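Local coordinates for beta-galactoside alpha-2,6-sialyltransferase (Photobacterium sp., PDB 2Z4T), which transfers sialic acid from CMP-sialic acid to beta-galactosides such as lactose, forming an alpha-2,6 linkage, at residues Thr128-Met133 with Lys316-Asp321; Leu229-Ser234 with Tyr290-Lys295; Leu354-Phe359 with Asp399-Gly404. One frame throughout, in Å; residues are numbered along the deposited sequence.

Contact 1 (Thr128-Met133 with Lys316-Asp321); sequences TLQQLM and KQMQWD. With PO4 (phosphate ion), chain I.
Trp320 and Met318 take hold of Gln130 at the surface of helix 126-141, in the first of the two Rossmann-like halves of a GT-B fold, where the chain leaves strand 315-317 at the margin of the sheet. The Gln130 chain is kinked at its second torsion (chi2 -78°), which turns the flat amide end over one face of the indole, toward the rim of the six-membered ring. Met318 approaches the same chain from another side. Nearly straight as far as SD (chi2 176°), it crosses Gln130 obliquely, with its CG 3.6 Å from Gln130 CD and its SD 3.9 Å from Gln130 CG. The carbonyl of Gln319 lies close by, its O 3.8 Å from Gln130 CD, so the amide sits among a ring, the CG of Met318 and a peptide oxygen.

Leu129 uses the rim of the indole instead: its CD2 comes in the ring plane, 3.7 Å from Trp320 CZ3, and the two side chains meet at about a right angle. Met133 adds a looser touch, with CE 4.5 Å from Trp320 CZ3. Beyond the pair, Leu129 packs on Val433 and Trp320 on Glu432 and Met435 of helix 431-436, so the indole is wedged between this helix and helix 126-141 beside the CMP site. Farther back, a phosphate ion, probably from the crystallisation liquor, accepts a bond from Gln317 N to its O3 (2.8 Å), while Gln317 NE2, also bonded to Leu293 O, turns back on its own segment and meets an in-plane lone pair of Met318 O at 3.0 Å.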
loop_
_atom_site.group_PDB
_atom_site.type_symbol
_atom_site.label_atom_id
_atom_site.label_comp_id
_atom_site.label_asym_id
_atom_site.label_seq_id
_atom_site.Cartn_x
_atom_site.Cartn_y
_atom_site.Cartn_z
ATOM N N THR A 128 -1.245 2.375 -2.367
ATOM C CA THR A 128 -1.495 1.023 -2.805
ATOM C C THR A 128 -0.201 0.187 -2.713
ATOM O O THR A 128 -0.223 -0.999 -2.356
ATOM C CB THR A 128 -2.068 1.014 -4.260
ATOM O OG1 THR A 128 -3.441 1.433 -4.234
ATOM C CG2 THR A 128 -1.999 -0.381 -4.874
ATOM N N LEU A 129 0.917 0.819 -3.049
ATOM C CA LEU A 129 2.210 0.190 -2.944
ATOM C C LEU A 129 2.504 -0.174 -1.483
ATOM O O LEU A 129 2.900 -1.305 -1.196
ATOM C CB LEU A 129 3.299 1.110 -3.487
ATOM C CG LEU A 129 4.718 0.569 -3.399
ATOM C CD1 LEU A 129 4.858 -0.652 -4.285
ATOM C CD2 LEU A 129 5.717 1.677 -3.775
ATOM N N GLN A 130 2.293 0.770 -0.572
ATOM C CA GLN A 130 2.551 0.510 0.833
ATOM C C GLN A 130 1.610 -0.566 1.405
ATOM O O GLN A 130 2.039 -1.419 2.205
ATOM C CB GLN A 130 2.449 1.792 1.629
ATOM C CG GLN A 130 3.564 2.760 1.353
ATOM C CD GLN A 130 4.897 2.422 2.051
ATOM O OE1 GLN A 130 5.968 2.822 1.579
ATOM N NE2 GLN A 130 4.836 1.720 3.175
ATOM N N GLN A 131 0.350 -0.537 0.980
ATOM C CA GLN A 131 -0.635 -1.510 1.446
ATOM C C GLN A 131 -0.249 -2.902 0.984
ATOM O O GLN A 131 -0.327 -3.847 1.766
ATOM C CB GLN A 131 -2.057 -1.139 0.976
ATOM C CG GLN A 131 -2.578 0.195 1.545
ATOM C CD GLN A 131 -3.896 0.657 0.921
ATOM O OE1 GLN A 131 -4.252 0.246 -0.197
ATOM N NE2 GLN A 131 -4.648 1.498 1.658
ATOM N N LEU A 132 0.208 -3.029 -0.266
ATOM C CA LEU A 132 0.697 -4.290 -0.792
ATOM C C LEU A 132 1.776 -4.871 0.098
ATOM O O LEU A 132 1.759 -6.073 0.413
ATOM C CB LEU A 132 1.320 -4.115 -2.170
ATOM C CG LEU A 132 1.204 -5.242 -3.210
ATOM C CD1 LEU A 132 2.366 -5.267 -4.156
ATOM C CD2 LEU A 132 0.956 -6.636 -2.644
ATOM N N MET A 133 2.739 -4.036 0.467
ATOM C CA MET A 133 3.823 -4.484 1.315
ATOM C C MET A 133 3.304 -4.913 2.702
ATOM O O MET A 133 3.811 -5.873 3.258
ATOM C CB MET A 133 4.909 -3.409 1.424
ATOM C CG MET A 133 5.678 -3.189 0.129
ATOM S SD MET A 133 7.173 -2.193 0.341
ATOM C CE MET A 133 6.519 -0.591 0.814
ATOM N N LYS A 316 4.010 9.029 11.797
ATOM C CA LYS A 316 5.092 8.125 11.371
ATOM C C LYS A 316 5.693 8.570 10.045
ATOM O O LYS A 316 5.042 9.274 9.264
ATOM C CB LYS A 316 4.585 6.666 11.248
ATOM C CG LYS A 316 3.947 6.075 12.527
ATOM C CD LYS A 316 4.940 6.168 13.695
ATOM C CE LYS A 316 4.274 5.920 15.043
ATOM N NZ LYS A 316 4.014 4.472 15.252
ATOM N N GLN A 317 6.940 8.184 9.799
ATOM C CA GLN A 317 7.558 8.371 8.498
ATOM C C GLN A 317 7.299 7.117 7.676
ATOM O O GLN A 317 7.571 5.995 8.139
ATOM C CB GLN A 317 9.069 8.623 8.649
ATOM C CG GLN A 317 9.896 8.581 7.346
ATOM C CD GLN A 317 9.388 9.541 6.275
ATOM O OE1 GLN A 317 9.168 10.720 6.547
ATOM N NE2 GLN A 317 9.175 9.029 5.058
ATOM N N MET A 318 6.769 7.287 6.468
ATOM C CA MET A 318 6.642 6.166 5.513
ATOM C C MET A 318 8.001 5.434 5.376
ATOM O O MET A 318 9.051 6.066 5.278
ATOM C CB MET A 318 6.169 6.700 4.172
ATOM C CG MET A 318 5.408 5.732 3.304
ATOM S SD MET A 318 4.789 6.487 1.761
ATOM C CE MET A 318 3.310 7.287 2.381
ATOM N N GLN A 319 7.975 4.106 5.430
ATOM C CA GLN A 319 9.201 3.290 5.411
ATOM C C GLN A 319 9.437 2.707 4.020
ATOM O O GLN A 319 8.468 2.416 3.305
ATOM C CB GLN A 319 9.099 2.154 6.456
ATOM C CG GLN A 319 8.976 2.636 7.923
ATOM C CD GLN A 319 10.154 3.525 8.332
ATOM O OE1 GLN A 319 9.994 4.729 8.601
ATOM N NE2 GLN A 319 11.353 2.943 8.340
ATOM N N TRP A 320 10.712 2.533 3.645
ATOM C CA TRP A 320 11.100 1.911 2.352
ATOM C C TRP A 320 12.001 0.675 2.500
ATOM O O TRP A 320 12.800 0.332 1.605
ATOM C CB TRP A 320 11.735 2.957 1.427
ATOM C CG TRP A 320 10.752 4.021 1.126
ATOM C CD1 TRP A 320 10.698 5.282 1.677
ATOM C CD2 TRP A 320 9.611 3.904 0.277
ATOM N NE1 TRP A 320 9.612 5.963 1.187
ATOM C CE2 TRP A 320 8.924 5.144 0.327
ATOM C CE3 TRP A 320 9.110 2.884 -0.535
ATOM C CZ2 TRP A 320 7.758 5.388 -0.409
ATOM C CZ3 TRP A 320 7.940 3.120 -1.257
ATOM C CH2 TRP A 320 7.280 4.366 -1.190
ATOM N N ASP A 321 11.846 -0.012 3.625
ATOM C CA ASP A 321 12.658 -1.178 3.910
ATOM C C ASP A 321 11.801 -2.442 3.947
ATOM O O ASP A 321 12.266 -3.499 4.357
ATOM C CB ASP A 321 13.406 -0.988 5.228
ATOM C CG ASP A 321 12.471 -0.863 6.436
ATOM O OD1 ASP A 321 11.228 -0.655 6.297
ATOM O OD2 ASP A 321 13.014 -0.965 7.553
HETATM P P PO4 I . 8.877 7.058 12.527
HETATM O O1 PO4 I . 8.263 8.437 12.612
HETATM O O2 PO4 I . 8.585 6.320 13.824
HETATM O O3 PO4 I . 8.252 6.310 11.377
HETATM O O4 PO4 I . 10.367 7.239 12.301
#

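Contact 2 (Leu229-Ser234 with Tyr290-Lys295); sequences LYDDGS and YHFLRK. With GAL (beta-D-galactopyranose), chain B; PO4 (phosphate ion), chain I.
Leu229 and Tyr290 pair as neighbours on adjoining parallel strands, 222-230 and 288-292, of the Rossmann-like sheet in the first half of the GT-B fold. The packing is tight here. Leu229 CD1 sits over the centre of the Tyr290 ring, a CH-pi contact of 3.5 Å from CD1 to the ring centroid, and His291 N gives Leu229 O a bond of 2.7 Å nearly along the C=O axis. On the other face of the sheet, one of the two conformers of His291 forms an offset stack with Tyr230, rings 16° from parallel and centroids 4.4 Å apart; for the other conformer the stack is doubtful.

Past the strand ends Asp231 takes over the pairing: its OD2 accepts Leu293 N at 2.7 Å on the anti side, 33° out of the carboxylate plane, and also bonds Tyr237 OH. A chi1 of -176° swings the Leu293 branch beside its carbonyl carbon and sets CD2 3.9 Å from Gly233 CA.

From there the segments part. Asp232 points away toward the acceptor sugar, its OD1 taking a bond from galactose O6 (2.6 Å), the hydroxyl to which an alpha-2,6 linkage is made, and its OD2 one from O4. His123 and His204 also bind this sugar. On the 290-295 side, the partly exposed Arg294 and Lys295 lead off from Leu229-Ser234, Arg294 to a salt bridge with Asp296; Lys295 NZ hydrogen-bonds phosphate O1 at 2.7 Å.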
loop_
_atom_site.group_PDB
_atom_site.type_symbol
_atom_site.label_atom_id
_atom_site.label_comp_id
_atom_site.label_asym_id
_atom_site.label_seq_id
_atom_site.Cartn_x
_atom_site.Cartn_y
_atom_site.Cartn_z
ATOM N N LEU A 229 -2.950 5.296 7.642
ATOM C CA LEU A 229 -3.124 6.310 6.615
ATOM C C LEU A 229 -1.818 6.522 5.829
ATOM O O LEU A 229 -0.772 6.869 6.410
ATOM C CB LEU A 229 -3.652 7.602 7.244
ATOM C CG LEU A 229 -4.939 7.199 7.984
ATOM C CD1 LEU A 229 -5.003 7.701 9.425
ATOM C CD2 LEU A 229 -6.228 7.446 7.177
ATOM N N TYR A 230 -1.881 6.271 4.525
ATOM C CA TYR A 230 -0.733 6.407 3.650
ATOM C C TYR A 230 -1.072 7.509 2.678
ATOM O O TYR A 230 -2.159 7.482 2.089
ATOM C CB TYR A 230 -0.454 5.099 2.887
ATOM C CG TYR A 230 0.087 3.972 3.736
ATOM C CD1 TYR A 230 -0.730 2.910 4.132
ATOM C CD2 TYR A 230 1.418 3.968 4.153
ATOM C CE1 TYR A 230 -0.240 1.858 4.947
ATOM C CE2 TYR A 230 1.937 2.918 4.951
ATOM C CZ TYR A 230 1.095 1.877 5.342
ATOM O OH TYR A 230 1.609 0.858 6.113
ATOM N N ASP A 231 -0.159 8.474 2.527
ATOM C CA ASP A 231 -0.347 9.634 1.643
ATOM C C ASP A 231 -0.538 9.251 0.181
ATOM O O ASP A 231 0.196 8.430 -0.353
ATOM C CB ASP A 231 0.857 10.579 1.705
ATOM C CG ASP A 231 0.967 11.310 3.023
ATOM O OD1 ASP A 231 -0.080 11.476 3.678
ATOM O OD2 ASP A 231 2.101 11.705 3.403
ATOM N N ASP A 232 -1.516 9.890 -0.455
ATOM C CA ASP A 232 -1.681 9.844 -1.895
ATOM C C ASP A 232 -0.347 10.181 -2.549
ATOM O O ASP A 232 0.078 9.509 -3.489
ATOM C CB ASP A 232 -2.754 10.851 -2.297
ATOM C CG ASP A 232 -3.147 10.737 -3.747
ATOM O OD1 ASP A 232 -2.315 11.064 -4.638
ATOM O OD2 ASP A 232 -4.310 10.332 -3.981
ATOM N N GLY A 233 0.309 11.205 -2.016
ATOM C CA GLY A 233 1.639 11.610 -2.416
ATOM C C GLY A 233 1.776 13.102 -2.142
ATOM O O GLY A 233 1.525 13.570 -1.031
ATOM N N SER A 234 2.143 13.869 -3.159
ATOM C CA SER A 234 2.338 15.295 -2.990
ATOM C C SER A 234 1.014 15.987 -2.678
ATOM O O SER A 234 1.003 17.025 -2.032
ATOM C CB SER A 234 3.005 15.880 -4.244
ATOM O OG SER A 234 2.161 15.796 -5.383
ATOM N N TYR A 290 -0.444 7.574 11.021
ATOM C CA TYR A 290 -0.246 8.338 9.785
ATOM C C TYR A 290 1.172 8.133 9.244
ATOM O O TYR A 290 2.172 8.548 9.864
ATOM C CB TYR A 290 -0.507 9.838 9.977
ATOM C CG TYR A 290 -1.955 10.194 10.202
ATOM C CD1 TYR A 290 -2.735 10.739 9.176
ATOM C CD2 TYR A 290 -2.544 9.998 11.439
ATOM C CE1 TYR A 290 -4.076 11.082 9.390
ATOM C CE2 TYR A 290 -3.867 10.331 11.674
ATOM C CZ TYR A 290 -4.631 10.872 10.653
ATOM O OH TYR A 290 -5.938 11.179 10.919
ATOM N N HIS A 291 1.260 7.520 8.073
ATOM C CA HIS A 291 2.556 7.287 7.451
ATOM C C HIS A 291 2.835 8.367 6.413
ATOM O O HIS A 291 2.383 8.274 5.281
ATOM C CB HIS A 291 2.595 5.888 6.847
ATOM C CG HIS A 291 2.256 4.814 7.827
ATOM N ND1 HIS A 291 0.957 4.431 8.090
ATOM C CD2 HIS A 291 3.040 4.067 8.635
ATOM C CE1 HIS A 291 0.959 3.478 9.002
ATOM N NE2 HIS A 291 2.210 3.244 9.356
ATOM N N PHE A 292 3.554 9.405 6.818
ATOM C CA PHE A 292 3.764 10.555 5.964
ATOM C C PHE A 292 4.854 10.279 4.943
ATOM O O PHE A 292 5.944 9.814 5.297
ATOM C CB PHE A 292 4.146 11.780 6.809
ATOM C CG PHE A 292 2.968 12.653 7.237
ATOM C CD1 PHE A 292 1.848 12.107 7.842
ATOM C CD2 PHE A 292 3.017 14.035 7.062
ATOM C CE1 PHE A 292 0.778 12.908 8.259
ATOM C CE2 PHE A 292 1.939 14.860 7.465
ATOM C CZ PHE A 292 0.822 14.292 8.071
ATOM N N LEU A 293 4.579 10.581 3.677
ATOM C CA LEU A 293 5.624 10.549 2.658
ATOM C C LEU A 293 6.867 11.319 3.120
ATOM O O LEU A 293 8.003 10.871 2.915
ATOM C CB LEU A 293 5.105 11.128 1.338
ATOM C CG LEU A 293 6.012 11.106 0.109
ATOM C CD1 LEU A 293 6.509 9.703 -0.197
ATOM C CD2 LEU A 293 5.287 11.704 -1.089
ATOM N N ARG A 294 6.656 12.479 3.727
ATOM C CA ARG A 294 7.751 13.237 4.302
ATOM C C ARG A 294 7.296 13.831 5.624
ATOM O O ARG A 294 6.781 14.956 5.679
ATOM C CB ARG A 294 8.231 14.325 3.338
ATOM C CG ARG A 294 9.110 13.823 2.168
ATOM C CD ARG A 294 10.498 13.362 2.628
ATOM N NE ARG A 294 11.302 14.495 3.103
ATOM C CZ ARG A 294 12.144 15.198 2.344
ATOM N NH1 ARG A 294 12.311 14.883 1.059
ATOM N NH2 ARG A 294 12.819 16.222 2.859
ATOM N N LYS A 295 7.476 13.055 6.686
ATOM C CA LYS A 295 7.140 13.479 8.036
ATOM C C LYS A 295 7.766 14.813 8.425
ATOM O O LYS A 295 7.151 15.598 9.158
ATOM C CB LYS A 295 7.549 12.400 9.033
ATOM C CG LYS A 295 7.291 12.749 10.479
ATOM C CD LYS A 295 7.605 11.560 11.364
ATOM C CE LYS A 295 8.012 11.999 12.760
ATOM N NZ LYS A 295 7.848 10.879 13.721
HETATM C C1 GAL B . -7.233 11.779 -8.837
HETATM C C2 GAL B . -7.827 12.493 -7.625
HETATM C C3 GAL B . -6.724 13.263 -6.903
HETATM C C4 GAL B . -5.524 12.350 -6.617
HETATM C C5 GAL B . -5.071 11.597 -7.870
HETATM C C6 GAL B . -4.020 10.523 -7.577
HETATM O O2 GAL B . -8.884 13.342 -8.044
HETATM O O3 GAL B . -7.220 13.811 -5.691
HETATM O O4 GAL B . -5.888 11.443 -5.598
HETATM O O5 GAL B . -6.177 10.935 -8.432
HETATM O O6 GAL B . -2.786 11.068 -7.156
HETATM P P PO4 I . 8.877 7.058 12.527
HETATM O O1 PO4 I . 8.263 8.437 12.612
HETATM O O2 PO4 I . 8.585 6.320 13.824
HETATM O O3 PO4 I . 8.252 6.310 11.377
HETATM O O4 PO4 I . 10.367 7.239 12.301
#

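Contact 3 (Leu354-Phe359 with Asp399-Gly404); sequences LPNFVF and DLFFKG. With C5P (cytidine-5'-monophosphate), chain C.
With CG anti to the backbone N in both Phe359 (chi1 172°) and Phe402 (chi1 175°), the two side chains run side by side from neighbouring parallel strands, and Phe402 CD1 reaches the ring edge of Phe359 at CD2, 3.8 Å away. Two residues earlier, Phe357 and Leu400 also run side by side on this face, Leu400 CD1 meeting Phe357 CD2 at 3.7 Å. Helix 371-386, the crossover of this beta-alpha-beta unit of the second Rossmann-like half, covers Phe357 and Phe359, while helix 410-417 packs on Phe402. A ladder of backbone bonds joins the strands, from Asp399 N to Pro355 O (3.0 Å) through to Lys403 N and Phe359 O (3.0 Å). On the other face, Val358 CG2 packs 3.7 Å from Phe401 CB.

At the N-terminal end of the strands the contact becomes polar. The carboxylate of Asp399 lies beside the amide of Asn356, the planes 21° apart, and its OD2 comes within 3.2 Å of Leu354 O. These three residues, with Tyr349 and Ser352, make a magnesium site, and two acceptors so close are consistent with a cation offsetting their repulsion.

At the opposite end Lys403 O accepts cytosine N4 of CMP at 2.8 Å. Lys403 NZ, bonded to Ser427 O, is doubtfully placed, with a weak bond to cytosine O2. A carbonyl facing the exocyclic amine is consistent with a preference for cytosine.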
loop_
_atom_site.group_PDB
_atom_site.type_symbol
_atom_site.label_atom_id
_atom_site.label_comp_id
_atom_site.label_asym_id
_atom_site.label_seq_id
_atom_site.Cartn_x
_atom_site.Cartn_y
_atom_site.Cartn_z
ATOM N N LEU A 354 26.847 2.472 -22.726
ATOM C CA LEU A 354 26.408 3.782 -22.250
ATOM C C LEU A 354 25.792 3.692 -20.853
ATOM O O LEU A 354 25.149 2.678 -20.525
ATOM C CB LEU A 354 25.437 4.442 -23.252
ATOM C CG LEU A 354 25.867 4.472 -24.733
ATOM C CD1 LEU A 354 24.909 5.321 -25.574
ATOM C CD2 LEU A 354 27.302 4.959 -24.912
ATOM N N PRO A 355 26.007 4.736 -20.017
ATOM C CA PRO A 355 25.312 4.812 -18.730
ATOM C C PRO A 355 23.824 4.921 -19.025
ATOM O O PRO A 355 23.465 5.288 -20.132
ATOM C CB PRO A 355 25.838 6.113 -18.120
ATOM C CG PRO A 355 26.311 6.936 -19.316
ATOM C CD PRO A 355 26.887 5.902 -20.243
ATOM N N ASN A 356 22.965 4.589 -18.067
ATOM C CA ASN A 356 21.529 4.572 -18.323
ATOM C C ASN A 356 20.766 5.709 -17.677
ATOM O O ASN A 356 20.993 6.053 -16.510
ATOM C CB ASN A 356 20.953 3.232 -17.881
ATOM C CG ASN A 356 21.781 2.084 -18.378
ATOM O OD1 ASN A 356 22.071 1.987 -19.573
ATOM N ND2 ASN A 356 22.214 1.237 -17.466
ATOM N N PHE A 357 19.846 6.271 -18.452
ATOM C CA PHE A 357 19.076 7.434 -18.061
ATOM C C PHE A 357 17.607 7.046 -18.041
ATOM O O PHE A 357 17.114 6.484 -19.016
ATOM C CB PHE A 357 19.333 8.567 -19.061
ATOM C CG PHE A 357 18.308 9.671 -19.033
ATOM C CD1 PHE A 357 17.875 10.229 -17.830
ATOM C CD2 PHE A 357 17.820 10.197 -20.222
ATOM C CE1 PHE A 357 16.938 11.259 -17.812
ATOM C CE2 PHE A 357 16.900 11.239 -20.221
ATOM C CZ PHE A 357 16.455 11.775 -19.018
ATOM N N VAL A 358 16.924 7.308 -16.928
ATOM C CA VAL A 358 15.486 7.106 -16.867
ATOM C C VAL A 358 14.809 8.459 -16.810
ATOM O O VAL A 358 15.115 9.267 -15.933
ATOM C CB VAL A 358 15.028 6.250 -15.636
ATOM C CG1 VAL A 358 13.474 6.232 -15.521
ATOM C CG2 VAL A 358 15.565 4.834 -15.718
ATOM N N PHE A 359 13.925 8.725 -17.765
ATOM C CA PHE A 359 13.085 9.894 -17.685
ATOM C C PHE A 359 11.797 9.490 -16.993
ATOM O O PHE A 359 11.165 8.497 -17.406
ATOM C CB PHE A 359 12.786 10.489 -19.064
ATOM C CG PHE A 359 11.767 11.589 -19.024
ATOM C CD1 PHE A 359 12.149 12.896 -18.767
ATOM C CD2 PHE A 359 10.411 11.305 -19.185
ATOM C CE1 PHE A 359 11.202 13.914 -18.705
ATOM C CE2 PHE A 359 9.445 12.311 -19.123
ATOM C CZ PHE A 359 9.843 13.622 -18.879
ATOM N N ASP A 399 21.877 5.508 -22.658
ATOM C CA ASP A 399 20.745 4.719 -23.086
ATOM C C ASP A 399 19.501 5.300 -22.425
ATOM O O ASP A 399 19.475 5.564 -21.209
ATOM C CB ASP A 399 20.916 3.271 -22.666
ATOM C CG ASP A 399 22.085 2.595 -23.364
ATOM O OD1 ASP A 399 22.209 2.754 -24.597
ATOM O OD2 ASP A 399 22.861 1.891 -22.672
ATOM N N LEU A 400 18.479 5.499 -23.250
ATOM C CA LEU A 400 17.266 6.188 -22.864
ATOM C C LEU A 400 16.217 5.200 -22.358
ATOM O O LEU A 400 15.867 4.256 -23.075
ATOM C CB LEU A 400 16.732 6.945 -24.077
ATOM C CG LEU A 400 15.453 7.767 -23.920
ATOM C CD1 LEU A 400 15.552 8.770 -22.771
ATOM C CD2 LEU A 400 15.174 8.465 -25.245
ATOM N N PHE A 401 15.709 5.449 -21.139
ATOM C CA PHE A 401 14.665 4.648 -20.481
ATOM C C PHE A 401 13.501 5.525 -20.051
ATOM O O PHE A 401 13.682 6.705 -19.706
ATOM C CB PHE A 401 15.241 3.918 -19.268
ATOM C CG PHE A 401 16.205 2.815 -19.633
ATOM C CD1 PHE A 401 15.807 1.488 -19.582
ATOM C CD2 PHE A 401 17.494 3.104 -20.032
ATOM C CE1 PHE A 401 16.668 0.468 -19.921
ATOM C CE2 PHE A 401 18.380 2.090 -20.385
ATOM C CZ PHE A 401 17.958 0.759 -20.340
ATOM N N PHE A 402 12.298 4.959 -20.066
ATOM C CA PHE A 402 11.102 5.727 -19.737
ATOM C C PHE A 402 10.266 5.077 -18.652
ATOM O O PHE A 402 10.042 3.876 -18.681
ATOM C CB PHE A 402 10.270 5.979 -21.000
ATOM C CG PHE A 402 8.934 6.661 -20.755
ATOM C CD1 PHE A 402 8.869 7.957 -20.235
ATOM C CD2 PHE A 402 7.748 6.017 -21.080
ATOM C CE1 PHE A 402 7.644 8.593 -20.037
ATOM C CE2 PHE A 402 6.522 6.638 -20.891
ATOM C CZ PHE A 402 6.464 7.935 -20.368
ATOM N N LYS A 403 9.792 5.894 -17.718
ATOM C CA LYS A 403 8.838 5.523 -16.663
ATOM C C LYS A 403 7.893 6.743 -16.627
ATOM O O LYS A 403 8.146 7.627 -15.826
ATOM C CB LYS A 403 9.668 5.446 -15.375
ATOM C CG LYS A 403 8.915 5.074 -14.106
ATOM C CD LYS A 403 8.158 3.771 -14.347
ATOM C CE LYS A 403 7.229 3.505 -13.263
ATOM N NZ LYS A 403 6.012 4.309 -13.281
ATOM N N GLY A 404 6.778 6.855 -17.377
ATOM C CA GLY A 404 5.511 6.139 -17.267
ATOM C C GLY A 404 5.201 6.491 -15.823
ATOM O O GLY A 404 5.345 5.595 -15.012
HETATM O O3P C5P C . 3.654 11.839 -9.960
HETATM P P C5P C . 2.892 11.594 -8.712
HETATM O O1P C5P C . 1.431 11.397 -9.091
HETATM O O2P C5P C . 3.237 12.578 -7.612
HETATM O "O5'" C5P C . 3.444 10.224 -8.149
HETATM C "C5'" C5P C . 2.768 9.484 -7.156
HETATM C "C4'" C5P C . 3.385 8.088 -7.213
HETATM O "O4'" C5P C . 3.159 7.509 -8.506
HETATM C "C3'" C5P C . 4.896 8.084 -7.076
HETATM O "O3'" C5P C . 5.332 7.992 -5.724
HETATM C "C2'" C5P C . 5.261 6.811 -7.787
HETATM O "O2'" C5P C . 4.901 5.675 -6.998
HETATM C "C1'" C5P C . 4.299 6.749 -8.929
HETATM N N1 C5P C . 4.918 7.287 -10.138
HETATM C C2 C5P C . 5.788 6.456 -10.897
HETATM N N3 C5P C . 6.361 6.917 -12.037
HETATM C C4 C5P C . 6.123 8.185 -12.468
HETATM C C5 C5P C . 5.266 9.034 -11.736
HETATM C C6 C5P C . 4.662 8.551 -10.562
HETATM O O2 C5P C . 6.048 5.301 -10.531
HETATM N N4 C5P C . 6.707 8.606 -13.618
#

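How the contacts relate
From the N terminus, helix 126-141 comes first, and contact 1 returns to it only after 182 residues, at the end of strand 315-317. Contact 2 opens and closes within that span, joining strand 222-230 to strand 288-292. The two meet directly: strand 315-317 lies next to 288-292, Lys316 N being 2.7 Å from Tyr290 O, and one phosphate ion touches both. Contact 3 follows in series, joining the two strands of a beta-alpha-beta unit through helix 371-386 in a second, wholly parallel sheet, its centre about 25 Å from that of contact 1. CMP lies between the two halves, reached by contact 3 at its base, while contact 2 carries Asp232, one of the residues that bind the acceptor galactose.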